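Local coordinates for Emp46p (Saccharomyces cerevisiae, PDB 2A6X), which is a calcium-independent cargo receptor with a carbohydrate recognition domain, probably involved in the secretion of glycoproteins, at residues S124-L129 with S141-S146. The protein carries 1 engineered substitution. Residues are numbered along the deposited sequence; the frame is centred on the assembly and turned at random.
Sequences SVTAFL and SPYFAS. Engineered in segment 124-129: Phe128 (natural residue Tyr).
The carbonyl oxygen Ala127 O accepts a bent hydrogen bond from Phe144 N at 2.9 Å, with an N-H...O angle of 144°, while Tyr143 CB lies 3.1 Å from Ala127 O as a close approach. This contact lies at the border of one antiparallel sheet of the legume-lectin-like beta sandwich, where an edge strand, 145-148, pairs with strand 124-131. Ala127 N donates to Ala145 O with an N-H...O angle of 161°; Ala127 and Ala145 are in hydrogen-bonded antiparallel register, though the second bond comes from Phe144 N, and Thr126 and Ser146 follow as a non-hydrogen-bonded pair. Beyond Phe144 the direct pairing gives way to a water that accepts from Leu129 N and donates to Pro142 O. On the face carrying Thr126, Tyr143 CG sits between its backbone N and carbonyl carbon (chi1 47°), placing the ring for a CH-pi contact with Thr126 CG2, 3.9 Å from the centroid. Tyr143 CB makes another, sitting over one face of the Phe128 ring, an engineered replacement of tyrosine, 3.9 Å from its centroid; Pro142 CG lies at that ring's edge. The two rings make an offset edge-to-face pair, the edge of Tyr143 turned to the face of Phe128. Ala127 and Ala145 point to the other face, where Phe182 of the second sheet touches both. There Phe144 CZ packs on Ala127 CB at 3.7 Å and Phe144 CE2 on Leu129 CG at 3.6 Å.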
loop_
_atom_site.group_PDB
_atom_site.type_symbol
_atom_site.label_atom_id
_atom_site.label_comp_id
_atom_site.label_asym_id
_atom_site.label_seq_id
_atom_site.Cartn_x
_atom_site.Cartn_y
_atom_site.Cartn_z
ATOM N N SER A 124 10.986 -8.900 -2.221
ATOM C CA SER A 124 10.264 -8.683 -3.473
ATOM C C SER A 124 9.015 -7.833 -3.331
ATOM O O SER A 124 8.486 -7.664 -2.234
ATOM C CB SER A 124 9.864 -10.061 -4.086
ATOM O OG SER A 124 9.061 -10.798 -3.187
ATOM N N VAL A 125 8.565 -7.319 -4.481
ATOM C CA VAL A 125 7.219 -6.802 -4.686
ATOM C C VAL A 125 6.460 -7.878 -5.432
ATOM O O VAL A 125 6.925 -8.318 -6.470
ATOM C CB VAL A 125 7.235 -5.529 -5.543
ATOM C CG1 VAL A 125 5.831 -5.054 -5.822
ATOM C CG2 VAL A 125 8.013 -4.439 -4.861
ATOM N N THR A 126 5.324 -8.290 -4.900
ATOM C CA THR A 126 4.407 -9.214 -5.601
ATOM C C THR A 126 3.025 -8.602 -5.658
ATOM O O THR A 126 2.559 -8.053 -4.654
ATOM C CB THR A 126 4.392 -10.643 -4.970
ATOM O OG1 THR A 126 4.284 -10.600 -3.546
ATOM C CG2 THR A 126 5.682 -11.374 -5.230
ATOM N N ALA A 127 2.374 -8.697 -6.824
ATOM C CA ALA A 127 1.084 -8.063 -7.044
ATOM C C ALA A 127 0.017 -9.132 -7.275
ATOM O O ALA A 127 0.228 -10.048 -8.067
ATOM C CB ALA A 127 1.148 -7.123 -8.215
ATOM N N PHE A 128 -1.107 -8.983 -6.593
ATOM C CA PHE A 128 -2.176 -9.990 -6.572
ATOM C C PHE A 128 -3.521 -9.339 -6.885
ATOM O O PHE A 128 -3.847 -8.261 -6.386
ATOM C CB PHE A 128 -2.301 -10.664 -5.197
ATOM C CG PHE A 128 -1.055 -11.326 -4.702
ATOM C CD1 PHE A 128 -0.893 -12.705 -4.807
ATOM C CD2 PHE A 128 -0.058 -10.591 -4.079
ATOM C CE1 PHE A 128 0.278 -13.313 -4.344
ATOM C CE2 PHE A 128 1.088 -11.198 -3.620
ATOM C CZ PHE A 128 1.247 -12.564 -3.738
ATOM N N LEU A 129 -4.337 -10.039 -7.668
ATOM C CA LEU A 129 -5.728 -9.693 -7.846
ATOM C C LEU A 129 -6.623 -10.730 -7.182
ATOM O O LEU A 129 -6.320 -11.930 -7.186
ATOM C CB LEU A 129 -6.067 -9.675 -9.330
ATOM C CG LEU A 129 -5.459 -8.565 -10.133
ATOM C CD1 LEU A 129 -5.513 -8.902 -11.639
ATOM C CD2 LEU A 129 -6.171 -7.256 -9.804
ATOM N N SER A 141 2.027 -18.867 -4.634
ATOM C CA SER A 141 2.621 -17.959 -5.630
ATOM C C SER A 141 1.698 -17.549 -6.794
ATOM O O SER A 141 2.125 -17.591 -7.948
ATOM C CB SER A 141 3.922 -18.562 -6.193
ATOM O OG SER A 141 4.895 -18.759 -5.169
ATOM N N PRO A 142 0.460 -17.129 -6.505
ATOM C CA PRO A 142 -0.512 -16.784 -7.559
ATOM C C PRO A 142 -0.501 -15.300 -7.994
ATOM O O PRO A 142 -1.488 -14.808 -8.533
ATOM C CB PRO A 142 -1.829 -17.107 -6.874
ATOM C CG PRO A 142 -1.584 -16.665 -5.468
ATOM C CD PRO A 142 -0.154 -17.004 -5.169
ATOM N N TYR A 143 0.596 -14.602 -7.749
ATOM C CA TYR A 143 0.733 -13.212 -8.192
ATOM C C TYR A 143 0.772 -13.096 -9.732
ATOM O O TYR A 143 1.255 -14.010 -10.437
ATOM C CB TYR A 143 1.979 -12.565 -7.539
ATOM C CG TYR A 143 3.253 -13.395 -7.583
ATOM C CD1 TYR A 143 4.089 -13.374 -8.690
ATOM C CD2 TYR A 143 3.636 -14.177 -6.488
ATOM C CE1 TYR A 143 5.242 -14.124 -8.724
ATOM C CE2 TYR A 143 4.790 -14.929 -6.517
ATOM C CZ TYR A 143 5.593 -14.896 -7.638
ATOM O OH TYR A 143 6.762 -15.640 -7.696
ATOM N N PHE A 144 0.249 -11.985 -10.258
ATOM C CA PHE A 144 0.246 -11.733 -11.697
ATOM C C PHE A 144 1.488 -10.961 -12.162
ATOM O O PHE A 144 1.796 -10.921 -13.348
ATOM C CB PHE A 144 -1.062 -11.031 -12.138
ATOM C CG PHE A 144 -1.160 -9.586 -11.736
ATOM C CD1 PHE A 144 -0.604 -8.575 -12.505
ATOM C CD2 PHE A 144 -1.802 -9.243 -10.560
ATOM C CE1 PHE A 144 -0.692 -7.238 -12.078
ATOM C CE2 PHE A 144 -1.900 -7.914 -10.154
ATOM C CZ PHE A 144 -1.335 -6.924 -10.918
ATOM N N ALA A 145 2.199 -10.346 -11.208
ATOM C CA ALA A 145 3.383 -9.581 -11.507
ATOM C C ALA A 145 4.270 -9.486 -10.282
ATOM O O ALA A 145 3.815 -9.662 -9.151
ATOM C CB ALA A 145 3.026 -8.193 -11.988
ATOM N N SER A 146 5.541 -9.249 -10.541
ATOM C CA SER A 146 6.541 -9.180 -9.469
ATOM C C SER A 146 7.827 -8.527 -9.917
ATOM O O SER A 146 8.139 -8.420 -11.114
ATOM C CB SER A 146 6.842 -10.571 -8.924
ATOM O OG SER A 146 7.514 -11.370 -9.907
HETATM O O HOH W 1 -2.989 -12.376 -8.951
#